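PDB 1VBK: THUMP domain-containing protein from Pyrococcus horikoshii, which is of uncharacterised function but probably binds RNA and ATP. Local coordinates for residues Val3-Tyr8 with His48-Val53. Residues are numbered along the deposited sequence; the frame is centred on the assembly and turned at random.
Sequences VVIVRY and HGRIIV
Val6 and Ile51 meet at the apolar centre, their CB atoms 3.8 Å apart, with Val4 and Val53 beside them on the same face of the sheet. Val6 N gives its hydrogen to Ile51 O at 2.8 Å, and Ile51 N returns one to Val6 O; Val4 and Val53 pair in the same way. Leu26 and Met27 of helix 19-36 cover Ile51. On the opposite face Ile5 and Ile52 run alongside each other, CG1 of Ile5 4.1 Å from CD1 of Ile52. Toward the polar edge Ile51 CG1 reaches Tyr8 CE2 at 3.5 Å. The tyrosine's chi1 of 49° sets CG between backbone N and carbonyl carbon, and the ring runs back past Gly49, whose carbonyl O sits over one face, to hydrogen-bond Glu23 through OH. With Tyr8 cut back to an alanine, one flank of Ile51 would probably lose its cover and Glu23 this hydroxyl partner. A water accepts from Tyr8 N and lies close to Gly49 O, probably bridging the strands where direct pairing gives out. On the Ile5 face, Arg50 bends at chi2 (-79°) so that Arg7 CD sits 3.3 Å above the Arg50 guanidinium plane, toward its rim. The two guanidinium planes stand 79° apart, and Glu155 salt-bridges both, probably offsetting their like charges. This antiparallel pairing within the ThiI ferredoxin-like domain joins its first strand to the second strand of the 43-54 hairpin, helix 19-36 covering the Ile51 face.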
loop_
_atom_site.group_PDB
_atom_site.type_symbol
_atom_site.label_atom_id
_atom_site.label_comp_id
_atom_site.label_asym_id
_atom_site.label_seq_id
_atom_site.Cartn_x
_atom_site.Cartn_y
_atom_site.Cartn_z
ATOM N N VAL A 3 -12.391 -15.835 -31.720
ATOM C CA VAL A 3 -12.004 -14.862 -30.696
ATOM C C VAL A 3 -13.025 -14.805 -29.565
ATOM O O VAL A 3 -14.089 -15.428 -29.623
ATOM C CB VAL A 3 -11.882 -13.402 -31.248
ATOM C CG1 VAL A 3 -11.007 -13.356 -32.502
ATOM C CG2 VAL A 3 -13.268 -12.841 -31.531
ATOM N N VAL A 4 -12.673 -14.061 -28.526
ATOM C CA VAL A 4 -13.565 -13.832 -27.402
ATOM C C VAL A 4 -13.535 -12.323 -27.181
ATOM O O VAL A 4 -12.461 -11.733 -27.044
ATOM C CB VAL A 4 -13.095 -14.524 -26.099
ATOM C CG1 VAL A 4 -14.002 -14.109 -24.950
ATOM C CG2 VAL A 4 -13.140 -16.046 -26.256
ATOM N N ILE A 5 -14.709 -11.700 -27.189
ATOM C CA ILE A 5 -14.817 -10.266 -26.952
ATOM C C ILE A 5 -15.039 -10.081 -25.457
ATOM O O ILE A 5 -15.951 -10.674 -24.878
ATOM C CB ILE A 5 -16.030 -9.646 -27.689
ATOM C CG1 ILE A 5 -15.919 -9.888 -29.198
ATOM C CG2 ILE A 5 -16.102 -8.143 -27.400
ATOM C CD1 ILE A 5 -17.176 -9.501 -29.962
ATOM N N VAL A 6 -14.195 -9.274 -24.829
ATOM C CA VAL A 6 -14.316 -9.009 -23.405
ATOM C C VAL A 6 -14.692 -7.540 -23.243
ATOM O O VAL A 6 -13.962 -6.656 -23.690
ATOM C CB VAL A 6 -12.993 -9.291 -22.679
ATOM C CG1 VAL A 6 -13.110 -8.913 -21.193
ATOM C CG2 VAL A 6 -12.640 -10.768 -22.829
ATOM N N ARG A 7 -15.841 -7.290 -22.621
ATOM C CA ARG A 7 -16.321 -5.923 -22.419
ATOM C C ARG A 7 -16.199 -5.533 -20.957
ATOM O O ARG A 7 -16.417 -6.353 -20.067
ATOM C CB ARG A 7 -17.779 -5.797 -22.876
ATOM C CG ARG A 7 -18.018 -6.366 -24.269
ATOM C CD ARG A 7 -19.435 -6.104 -24.781
ATOM N NE ARG A 7 -19.631 -6.760 -26.068
ATOM C CZ ARG A 7 -19.929 -8.050 -26.210
ATOM N NH1 ARG A 7 -20.079 -8.824 -25.140
ATOM N NH2 ARG A 7 -20.040 -8.573 -27.423
ATOM N N TYR A 8 -15.865 -4.270 -20.716
ATOM C CA TYR A 8 -15.685 -3.778 -19.356
ATOM C C TYR A 8 -16.030 -2.302 -19.247
ATOM O O TYR A 8 -16.319 -1.639 -20.246
ATOM C CB TYR A 8 -14.233 -4.003 -18.927
ATOM C CG TYR A 8 -13.239 -3.507 -19.951
ATOM C CD1 TYR A 8 -12.825 -2.174 -19.965
ATOM C CD2 TYR A 8 -12.749 -4.363 -20.942
ATOM C CE1 TYR A 8 -11.947 -1.701 -20.940
ATOM C CE2 TYR A 8 -11.876 -3.901 -21.926
ATOM C CZ TYR A 8 -11.480 -2.571 -21.918
ATOM O OH TYR A 8 -10.634 -2.103 -22.898
ATOM N N HIS A 48 -9.831 0.260 -28.488
ATOM C CA HIS A 48 -11.082 1.006 -28.488
ATOM C C HIS A 48 -12.098 0.580 -27.432
ATOM O O HIS A 48 -13.283 0.420 -27.727
ATOM C CB HIS A 48 -11.696 0.957 -29.887
ATOM C CG HIS A 48 -10.851 1.631 -30.922
ATOM N ND1 HIS A 48 -10.667 2.997 -30.953
ATOM C CD2 HIS A 48 -10.083 1.125 -31.917
ATOM C CE1 HIS A 48 -9.822 3.304 -31.921
ATOM N NE2 HIS A 48 -9.452 2.187 -32.521
ATOM N N GLY A 49 -11.623 0.396 -26.204
ATOM C CA GLY A 49 -12.506 0.039 -25.105
ATOM C C GLY A 49 -12.916 -1.412 -24.990
ATOM O O GLY A 49 -13.746 -1.755 -24.150
ATOM N N ARG A 50 -12.335 -2.261 -25.828
ATOM C CA ARG A 50 -12.631 -3.687 -25.821
ATOM C C ARG A 50 -11.341 -4.485 -25.709
ATOM O O ARG A 50 -10.277 -4.023 -26.112
ATOM C CB ARG A 50 -13.313 -4.100 -27.132
ATOM C CG ARG A 50 -14.747 -3.646 -27.308
ATOM C CD ARG A 50 -15.681 -4.542 -26.520
ATOM N NE ARG A 50 -17.071 -4.412 -26.953
ATOM C CZ ARG A 50 -17.874 -3.407 -26.624
ATOM N NH1 ARG A 50 -17.437 -2.424 -25.850
ATOM N NH2 ARG A 50 -19.126 -3.394 -27.063
ATOM N N ILE A 51 -11.444 -5.685 -25.156
ATOM C CA ILE A 51 -10.299 -6.573 -25.080
ATOM C C ILE A 51 -10.677 -7.746 -25.974
ATOM O O ILE A 51 -11.798 -8.267 -25.907
ATOM C CB ILE A 51 -10.024 -7.060 -23.647
ATOM C CG1 ILE A 51 -9.280 -5.968 -22.877
ATOM C CG2 ILE A 51 -9.183 -8.345 -23.676
ATOM C CD1 ILE A 51 -9.100 -6.264 -21.393
ATOM N N ILE A 52 -9.755 -8.131 -26.841
ATOM C CA ILE A 52 -9.987 -9.234 -27.746
ATOM C C ILE A 52 -8.984 -10.326 -27.429
ATOM O O ILE A 52 -7.783 -10.061 -27.313
ATOM C CB ILE A 52 -9.790 -8.809 -29.229
ATOM C CG1 ILE A 52 -10.806 -7.726 -29.619
ATOM C CG2 ILE A 52 -9.919 -10.033 -30.145
ATOM C CD1 ILE A 52 -12.265 -8.183 -29.618
ATOM N N VAL A 53 -9.485 -11.546 -27.268
ATOM C CA VAL A 53 -8.632 -12.695 -27.016
ATOM C C VAL A 53 -8.704 -13.550 -28.275
ATOM O O VAL A 53 -9.749 -14.122 -28.565
ATOM C CB VAL A 53 -9.139 -13.550 -25.828
ATOM C CG1 VAL A 53 -8.240 -14.765 -25.642
ATOM C CG2 VAL A 53 -9.174 -12.723 -24.565
HETATM O O HOH W 1 -15.875 -2.753 -23.237
HETATM O O HOH W 2 -14.440 0.164 -22.124
#